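Penicillin-binding protein PbpB (Mycobacterium tuberculosis, PDB 6KGU) makes cross-linked peptidoglycan from lipid intermediates for the cell wall, its penicillin-sensitive transpeptidase domain joining the peptide subunits. Local coordinates at residues Pro408-Lys413 / Glu425-Asp430. Sequence-based numbering, arbitrary orientation.
Sequences PPRIIK and EPRPDD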
loop_
_atom_site.group_PDB
_atom_site.type_symbol
_atom_site.label_atom_id
_atom_site.label_comp_id
_atom_site.label_asym_id
_atom_site.label_seq_id
_atom_site.Cartn_x
_atom_site.Cartn_y
_atom_site.Cartn_z
ATOM N N PRO A 408 -7.924 -5.275 8.584
ATOM C CA PRO A 408 -8.211 -4.150 7.685
ATOM C C PRO A 408 -7.614 -2.858 8.219
ATOM O O PRO A 408 -7.739 -2.546 9.411
ATOM C CB PRO A 408 -9.743 -4.101 7.673
ATOM C CG PRO A 408 -10.149 -5.539 7.939
ATOM C CD PRO A 408 -9.143 -6.002 8.970
ATOM N N PRO A 409 -6.912 -2.106 7.376
ATOM C CA PRO A 409 -6.214 -0.912 7.859
ATOM C C PRO A 409 -7.184 0.161 8.313
ATOM O O PRO A 409 -8.287 0.295 7.784
ATOM C CB PRO A 409 -5.407 -0.450 6.635
ATOM C CG PRO A 409 -6.104 -1.052 5.476
ATOM C CD PRO A 409 -6.687 -2.345 5.943
ATOM N N ARG A 410 -6.742 0.948 9.295
ATOM C CA ARG A 410 -7.521 2.047 9.839
ATOM C C ARG A 410 -6.596 3.235 10.029
ATOM O O ARG A 410 -5.420 3.069 10.376
ATOM C CB ARG A 410 -8.168 1.672 11.206
ATOM C CG ARG A 410 -9.209 0.553 11.144
ATOM C CD ARG A 410 -10.445 1.057 10.437
ATOM N NE ARG A 410 -11.543 0.093 10.385
ATOM C CZ ARG A 410 -11.797 -0.721 9.368
ATOM N NH1 ARG A 410 -11.012 -0.721 8.288
ATOM N NH2 ARG A 410 -12.852 -1.540 9.418
ATOM N N ILE A 411 -7.136 4.433 9.832
ATOM C CA ILE A 411 -6.356 5.648 9.994
ATOM C C ILE A 411 -6.870 6.527 11.128
ATOM O O ILE A 411 -6.139 7.437 11.559
ATOM C CB ILE A 411 -6.282 6.454 8.678
ATOM C CG1 ILE A 411 -5.119 7.474 8.737
ATOM C CG2 ILE A 411 -7.595 7.169 8.414
ATOM C CD1 ILE A 411 -4.553 7.846 7.374
ATOM N N ILE A 412 -8.083 6.290 11.617
ATOM C CA ILE A 412 -8.608 6.978 12.791
ATOM C C ILE A 412 -8.271 6.119 14.001
ATOM O O ILE A 412 -8.757 4.992 14.115
ATOM C CB ILE A 412 -10.121 7.203 12.703
ATOM C CG1 ILE A 412 -10.537 7.709 11.323
ATOM C CG2 ILE A 412 -10.543 8.180 13.799
ATOM C CD1 ILE A 412 -9.958 9.041 10.976
ATOM N N LYS A 413 -7.440 6.648 14.906
ATOM C CA LYS A 413 -7.115 5.891 16.115
ATOM C C LYS A 413 -8.137 6.125 17.225
ATOM O O LYS A 413 -8.509 5.184 17.937
ATOM C CB LYS A 413 -5.713 6.251 16.615
ATOM C CG LYS A 413 -5.190 5.262 17.662
ATOM C CD LYS A 413 -3.678 5.251 17.737
ATOM C CE LYS A 413 -3.173 4.232 18.765
ATOM N NZ LYS A 413 -3.694 2.861 18.522
ATOM N N GLU A 425 -11.060 4.216 18.656
ATOM C CA GLU A 425 -11.851 3.668 17.564
ATOM C C GLU A 425 -11.977 2.153 17.720
ATOM O O GLU A 425 -11.002 1.485 18.070
ATOM C CB GLU A 425 -11.209 3.987 16.212
ATOM C CG GLU A 425 -11.451 5.405 15.764
ATOM C CD GLU A 425 -12.905 5.644 15.453
ATOM O OE1 GLU A 425 -13.403 5.034 14.486
ATOM O OE2 GLU A 425 -13.554 6.416 16.198
ATOM N N PRO A 426 -13.149 1.584 17.453
ATOM C CA PRO A 426 -13.283 0.121 17.517
ATOM C C PRO A 426 -12.373 -0.554 16.502
ATOM O O PRO A 426 -12.270 -0.128 15.350
ATOM C CB PRO A 426 -14.767 -0.119 17.206
ATOM C CG PRO A 426 -15.248 1.130 16.554
ATOM C CD PRO A 426 -14.418 2.249 17.110
ATOM N N ARG A 427 -11.685 -1.590 16.950
ATOM C CA ARG A 427 -10.790 -2.342 16.083
ATOM C C ARG A 427 -11.597 -3.226 15.139
ATOM O O ARG A 427 -12.604 -3.804 15.543
ATOM C CB ARG A 427 -9.840 -3.193 16.917
ATOM C CG ARG A 427 -8.915 -2.356 17.786
ATOM C CD ARG A 427 -8.018 -1.497 16.903
ATOM N NE ARG A 427 -7.184 -2.346 16.066
ATOM C CZ ARG A 427 -6.766 -2.038 14.842
ATOM N NH1 ARG A 427 -7.102 -0.879 14.258
ATOM N NH2 ARG A 427 -6.017 -2.917 14.195
ATOM N N PRO A 428 -11.200 -3.331 13.873
ATOM C CA PRO A 428 -11.921 -4.219 12.959
ATOM C C PRO A 428 -11.647 -5.674 13.309
ATOM O O PRO A 428 -10.659 -6.008 13.965
ATOM C CB PRO A 428 -11.349 -3.857 11.586
ATOM C CG PRO A 428 -9.934 -3.419 11.888
ATOM C CD PRO A 428 -9.974 -2.776 13.265
ATOM N N ASP A 429 -12.538 -6.544 12.847
ATOM C CA ASP A 429 -12.395 -7.967 13.116
ATOM C C ASP A 429 -11.282 -8.592 12.272
ATOM O O ASP A 429 -11.150 -8.299 11.079
ATOM C CB ASP A 429 -13.717 -8.682 12.854
ATOM C CG ASP A 429 -14.680 -8.559 14.028
ATOM O OD1 ASP A 429 -14.208 -8.518 15.185
ATOM O OD2 ASP A 429 -15.903 -8.492 13.797
ATOM N N ASP A 430 -10.489 -9.452 12.927
ATOM C CA ASP A 430 -9.505 -10.318 12.291
ATOM C C ASP A 430 -10.104 -11.086 11.121
ATOM O O ASP A 430 -11.279 -11.469 11.133
ATOM C CB ASP A 430 -8.969 -11.347 13.296
ATOM C CG ASP A 430 -7.974 -10.767 14.277
ATOM O OD1 ASP A 430 -7.593 -9.583 14.159
ATOM O OD2 ASP A 430 -7.552 -11.520 15.176
HETATM O O HOH W 1 -6.164 -1.530 11.312
HETATM O O HOH W 2 -8.092 2.146 17.468
#
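Lys413 and Glu425 pair at the root of a beta hairpin, in a surface contact away from the active site. Strands 412-416 and 422-424 form the hairpin, at one margin of a mixed sheet. Segments 408-413 and 425-429 run nearly antiparallel, 161° apart end to end. Away from the hairpin the contact is carried by Pro408, Arg410, Arg427 and Pro428. One direct hydrogen bond joins the two backbones, from Glu425 N to Lys413 O at 2.8 Å. A water donates to that same oxygen and to Glu425 O, so two donors grip Lys413 O. Beside this bond, Glu425 CG lies 3.5 Å from Ile412 CG2, the branch set anti to the backbone N. Pro428 packs between two arginines. Its CD sits over the centre of the Arg427 guanidinium, and its CB lies over one face of the Arg410 guanidinium, 3.5 Å from Arg410 NH2. The guanidinium planes are 71° apart. Outside partners tether both: Arg410 NH1 hydrogen-bonds to Thr354 O, and Arg427 NH2 to Thr230 O. Arg410 also folds back on its own loop, with NH1 3.0 Å from Pro409 O. A second water, at the edge of the Arg427 guanidinium, accepts from Arg427 NH1 and donates to Pro408 O at 2.7 Å.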